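Local structure of PBP5 (Haemophilus influenzae, 3A3J) at residues A[5-9]-A[10-14]; A[150-153]-A[154-158]. The protein is a D-alanyl-D-alanine carboxypeptidase of the penicillin-binding protein family that trims the terminal D-alanine from the peptides of cell-wall precursors. All coordinates share one frame; numbering follows the deposited sequence.

Interaction 1. Residues A[5-9]-A[10-14]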
loop_
_atom_site.group_PDB
_atom_site.type_symbol
_atom_site.label_atom_id
_atom_site.label_comp_id
_atom_site.label_asym_id
_atom_site.label_seq_id
_atom_site.Cartn_x
_atom_site.Cartn_y
_atom_site.Cartn_z
ATOM N N PRO A 5 -15.524 13.604 -7.126
ATOM C CA PRO A 5 -16.888 13.227 -6.817
ATOM C C PRO A 5 -17.230 13.643 -5.408
ATOM O O PRO A 5 -16.362 14.017 -4.621
ATOM C CB PRO A 5 -16.899 11.685 -6.946
ATOM C CG PRO A 5 -15.469 11.271 -7.197
ATOM C CD PRO A 5 -14.599 12.489 -6.891
ATOM N N GLN A 6 -18.514 13.615 -5.116
ATOM C CA GLN A 6 -18.989 13.887 -3.793
ATOM C C GLN A 6 -19.089 12.553 -3.042
ATOM O O GLN A 6 -19.795 11.657 -3.474
ATOM C CB GLN A 6 -20.335 14.577 -3.886
ATOM C CG GLN A 6 -21.100 14.510 -2.610
ATOM C CD GLN A 6 -20.614 15.533 -1.618
ATOM O OE1 GLN A 6 -20.528 15.258 -0.407
ATOM N NE2 GLN A 6 -20.297 16.738 -2.115
ATOM N N ILE A 7 -18.387 12.443 -1.913
ATOM C CA ILE A 7 -18.101 11.156 -1.253
ATOM C C ILE A 7 -18.650 11.251 0.131
ATOM O O ILE A 7 -18.400 12.235 0.816
ATOM C CB ILE A 7 -16.609 10.969 -1.184
ATOM C CG1 ILE A 7 -16.075 10.905 -2.614
ATOM C CG2 ILE A 7 -16.210 9.680 -0.413
ATOM C CD1 ILE A 7 -16.557 9.654 -3.371
ATOM N N THR A 8 -19.433 10.262 0.535
ATOM C CA THR A 8 -19.976 10.221 1.880
ATOM C C THR A 8 -18.983 9.505 2.786
ATOM O O THR A 8 -18.992 8.261 2.853
ATOM C CB THR A 8 -21.264 9.407 1.835
ATOM O OG1 THR A 8 -22.311 10.258 1.415
ATOM C CG2 THR A 8 -21.649 8.851 3.156
ATOM N N ALA A 9 -18.100 10.239 3.449
ATOM C CA ALA A 9 -17.114 9.582 4.318
ATOM C C ALA A 9 -16.400 10.642 5.088
ATOM O O ALA A 9 -16.207 11.735 4.587
ATOM C CB ALA A 9 -16.133 8.805 3.514
ATOM N N GLN A 10 -15.964 10.330 6.296
ATOM C CA GLN A 10 -15.337 11.344 7.113
ATOM C C GLN A 10 -13.999 11.693 6.516
ATOM O O GLN A 10 -13.592 12.846 6.546
ATOM C CB GLN A 10 -15.175 10.843 8.541
ATOM C CG GLN A 10 -16.471 10.617 9.299
ATOM C CD GLN A 10 -16.209 10.523 10.836
ATOM O OE1 GLN A 10 -15.064 10.463 11.282
ATOM N NE2 GLN A 10 -17.265 10.496 11.621
ATOM N N THR A 11 -13.335 10.715 5.901
ATOM C CA THR A 11 -11.965 10.857 5.476
ATOM C C THR A 11 -11.845 9.914 4.311
ATOM O O THR A 11 -12.545 8.908 4.314
ATOM C CB THR A 11 -11.053 10.261 6.613
ATOM O OG1 THR A 11 -10.835 11.227 7.635
ATOM C CG2 THR A 11 -9.830 9.726 6.122
ATOM N N TYR A 12 -10.960 10.198 3.344
ATOM C CA TYR A 12 -10.681 9.301 2.269
ATOM C C TYR A 12 -9.511 9.736 1.420
ATOM O O TYR A 12 -9.094 10.900 1.423
ATOM C CB TYR A 12 -11.909 9.181 1.358
ATOM C CG TYR A 12 -12.339 10.448 0.595
ATOM C CD1 TYR A 12 -11.761 10.805 -0.632
ATOM C CD2 TYR A 12 -13.338 11.226 1.083
ATOM C CE1 TYR A 12 -12.208 11.959 -1.341
ATOM C CE2 TYR A 12 -13.779 12.291 0.424
ATOM C CZ TYR A 12 -13.239 12.673 -0.780
ATOM O OH TYR A 12 -13.753 13.813 -1.353
ATOM N N VAL A 13 -8.980 8.826 0.646
ATOM C CA VAL A 13 -7.894 9.214 -0.196
ATOM C C VAL A 13 -8.024 8.303 -1.399
ATOM O O VAL A 13 -8.525 7.172 -1.248
ATOM C CB VAL A 13 -6.510 8.998 0.503
ATOM C CG1 VAL A 13 -6.000 7.623 0.231
ATOM C CG2 VAL A 13 -5.502 9.942 -0.050
ATOM N N LEU A 14 -7.620 8.785 -2.587
ATOM C CA LEU A 14 -7.494 7.920 -3.738
ATOM C C LEU A 14 -6.079 8.170 -4.266
ATOM O O LEU A 14 -5.652 9.345 -4.313
ATOM C CB LEU A 14 -8.475 8.368 -4.837
ATOM C CG LEU A 14 -8.346 7.626 -6.200
ATOM C CD1 LEU A 14 -8.695 6.119 -5.961
ATOM C CD2 LEU A 14 -9.285 8.164 -7.317
HETATM O O HOH W 1 -16.729 14.676 -1.138
#

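Interaction 2. Residues A[150-153]-A[154-158]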
loop_
_atom_site.group_PDB
_atom_site.type_symbol
_atom_site.label_atom_id
_atom_site.label_comp_id
_atom_site.label_asym_id
_atom_site.label_seq_id
_atom_site.Cartn_x
_atom_site.Cartn_y
_atom_site.Cartn_z
ATOM N N SER A 150 -4.408 6.808 9.464
ATOM C CA SER A 150 -5.099 7.795 8.604
ATOM C C SER A 150 -5.278 7.200 7.194
ATOM O O SER A 150 -4.625 6.189 6.819
ATOM C CB SER A 150 -4.262 9.079 8.558
ATOM O OG SER A 150 -3.192 8.836 7.653
ATOM N N ALA A 151 -6.122 7.858 6.383
ATOM C CA ALA A 151 -6.431 7.386 5.055
ATOM C C ALA A 151 -5.178 7.286 4.244
ATOM O O ALA A 151 -4.936 6.289 3.563
ATOM C CB ALA A 151 -7.467 8.377 4.400
ATOM N N ARG A 152 -4.324 8.309 4.324
ATOM C CA ARG A 152 -3.082 8.301 3.501
ATOM C C ARG A 152 -2.108 7.236 4.000
ATOM O O ARG A 152 -1.452 6.546 3.215
ATOM C CB ARG A 152 -2.371 9.701 3.566
ATOM C CG ARG A 152 -1.161 9.792 2.569
ATOM C CD ARG A 152 -0.080 10.737 3.017
ATOM N NE ARG A 152 -0.647 12.058 3.278
ATOM C CZ ARG A 152 -0.700 12.989 2.322
ATOM N NH1 ARG A 152 -1.209 14.188 2.578
ATOM N NH2 ARG A 152 -0.222 12.691 1.097
ATOM N N ASP A 153 -1.978 7.104 5.322
ATOM C CA ASP A 153 -1.043 6.069 5.900
ATOM C C ASP A 153 -1.522 4.668 5.528
ATOM O O ASP A 153 -0.732 3.752 5.097
ATOM C CB ASP A 153 -0.945 6.241 7.418
ATOM C CG ASP A 153 -0.053 7.442 7.812
ATOM O OD1 ASP A 153 0.452 8.120 6.865
ATOM O OD2 ASP A 153 0.133 7.671 9.045
ATOM N N MET A 154 -2.841 4.512 5.570
ATOM C CA MET A 154 -3.387 3.160 5.120
ATOM C C MET A 154 -3.221 2.961 3.620
ATOM O O MET A 154 -3.000 1.850 3.155
ATOM C CB MET A 154 -4.874 2.992 5.602
ATOM C CG MET A 154 -4.951 2.627 7.141
ATOM S SD MET A 154 -4.265 1.004 7.216
ATOM C CE MET A 154 -3.987 0.901 8.944
ATOM N N ALA A 155 -3.298 4.034 2.828
ATOM C CA ALA A 155 -2.969 3.832 1.389
ATOM C C ALA A 155 -1.520 3.425 1.248
ATOM O O ALA A 155 -1.150 2.544 0.443
ATOM C CB ALA A 155 -3.295 5.136 0.523
ATOM N N ILE A 156 -0.658 4.078 2.029
ATOM C CA ILE A 156 0.801 3.754 1.925
ATOM C C ILE A 156 1.057 2.323 2.346
ATOM O O ILE A 156 1.752 1.537 1.651
ATOM C CB ILE A 156 1.676 4.811 2.709
ATOM C CG1 ILE A 156 1.592 6.181 2.028
ATOM C CG2 ILE A 156 3.145 4.325 2.783
ATOM C CD1 ILE A 156 1.971 7.344 2.897
ATOM N N ILE A 157 0.374 1.902 3.408
ATOM C CA ILE A 157 0.555 0.486 3.913
ATOM C C ILE A 157 0.061 -0.475 2.885
ATOM O O ILE A 157 0.709 -1.487 2.573
ATOM C CB ILE A 157 -0.198 0.200 5.320
ATOM C CG1 ILE A 157 0.426 1.070 6.415
ATOM C CG2 ILE A 157 -0.167 -1.286 5.623
ATOM C CD1 ILE A 157 -0.389 1.319 7.697
ATOM N N GLY A 158 -1.082 -0.170 2.280
ATOM C CA GLY A 158 -1.615 -1.198 1.294
ATOM C C GLY A 158 -0.673 -1.203 0.088
ATOM O O GLY A 158 -0.403 -2.243 -0.506
#

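Interaction 1. Residues A[5-9]-A[10-14]
The backbone around I7 and Y12 makes a wide turn, the run from P5 to A9 heading 125° away from the direction that Q10 to Y12 then takes, and no direct hydrogen bond joins the two halves. What meets inside the bend is an aliphatic branch and an aromatic face. I7 sets its CG2 methyl over one face of the Y12 ring in a CH-pi contact, CG2 lying 3.9 Å from the centroid of that ring and displaced toward its rim. The closest atoms of the pair are I7 CB and Y12 CE2, at 3.5 Å, while I7 CG1 runs on toward the phenol end and comes within 3.8 Å of Y12 CZ. Y12 holds CG between its own backbone N and carbonyl carbon (chi1 65°), a rotation that swings the ring back over the incoming chain. A9 adds its methyl at an oblique angle, A9 CB being 4.4 Å from Y12 CD2. The polar end of the tyrosine is tied in by a water, which accepts a hydrogen bond from I7 N at 2.9 Å and is also hydrogen-bonded to Y12 OH at 3.1 Å. Beyond the turn, L245 and E241 of helix 235-252 touch I7, and V229 of strand 224-232 touches Y12, so the pair is held between helix and sheet. At the corner Q10 and T11 both face M230 of the adjacent antiparallel strand, the arrangement of a classic beta bulge at the start of strand 11-16.

Interaction 2. Residues A[150-153]-A[154-158]
S150 and M154 open the first turn of helix 151-164, where S150 O accepts from M154 N at 2.7 Å, nearly in line with the carbonyl. S150 is also the N-cap: its OG takes the N-H of D153 at 3.1 Å, capping a first-turn amide with no carbonyl four residues back within the helix. The i to i+4 bonds continue through A155 and I156 to I157 N, 2.7 Å from D153 O, and beyond. Side chains crowd against these same carbonyls. I157 CG1 lies 3.2 Å from D153 O, and I156 CG1 3.3 Å from R152 O, because each isoleucine turns CG1 back beside its own backbone N (chi1 near -65°). The looser part is the partly exposed flank of R152 and I156. There the two run alongside each other, with I156 CD1 4.0 Å from R152 CD, and the arginine bends at chi3 to carry its NE into a salt bridge with D29. D153 is buried, its OD2 taking hydrogen bonds from T134 OG1 and N133 N. The M154 side chain lies near the active site, about 7 Å from that of substrate-binding K202 and 9 Å from that of K39, the probable proton acceptor. On the inner side A151 and A155 lie against V228 of strand 224-232 and V13 of strand 11-16, while M154 and I157 reach M40 of helix 38-51, placing this turn between sheet and helix.

In the fold
From the N terminus the chain meets interaction 1 first, where residues 5-14 turn a corner from the leading loop into strand 11-16. Interaction 2, at the start of helix 151-164, opens after the first has closed, so they run in series and neither nests in nor crosses the other. They touch in space, their centres 14 Å apart: T11 CG2 packs on A151 CB at 3.2 Å, and V13 CG1 on A155 CB. Together they tie both sides of the five-stranded sheet, helix 235-252 lying on the side of L14 and of I7 in the leading loop and helix 151-164 on the side of T11 and V13, a helix-sheet-helix build consistent with the beta-lactamase clan.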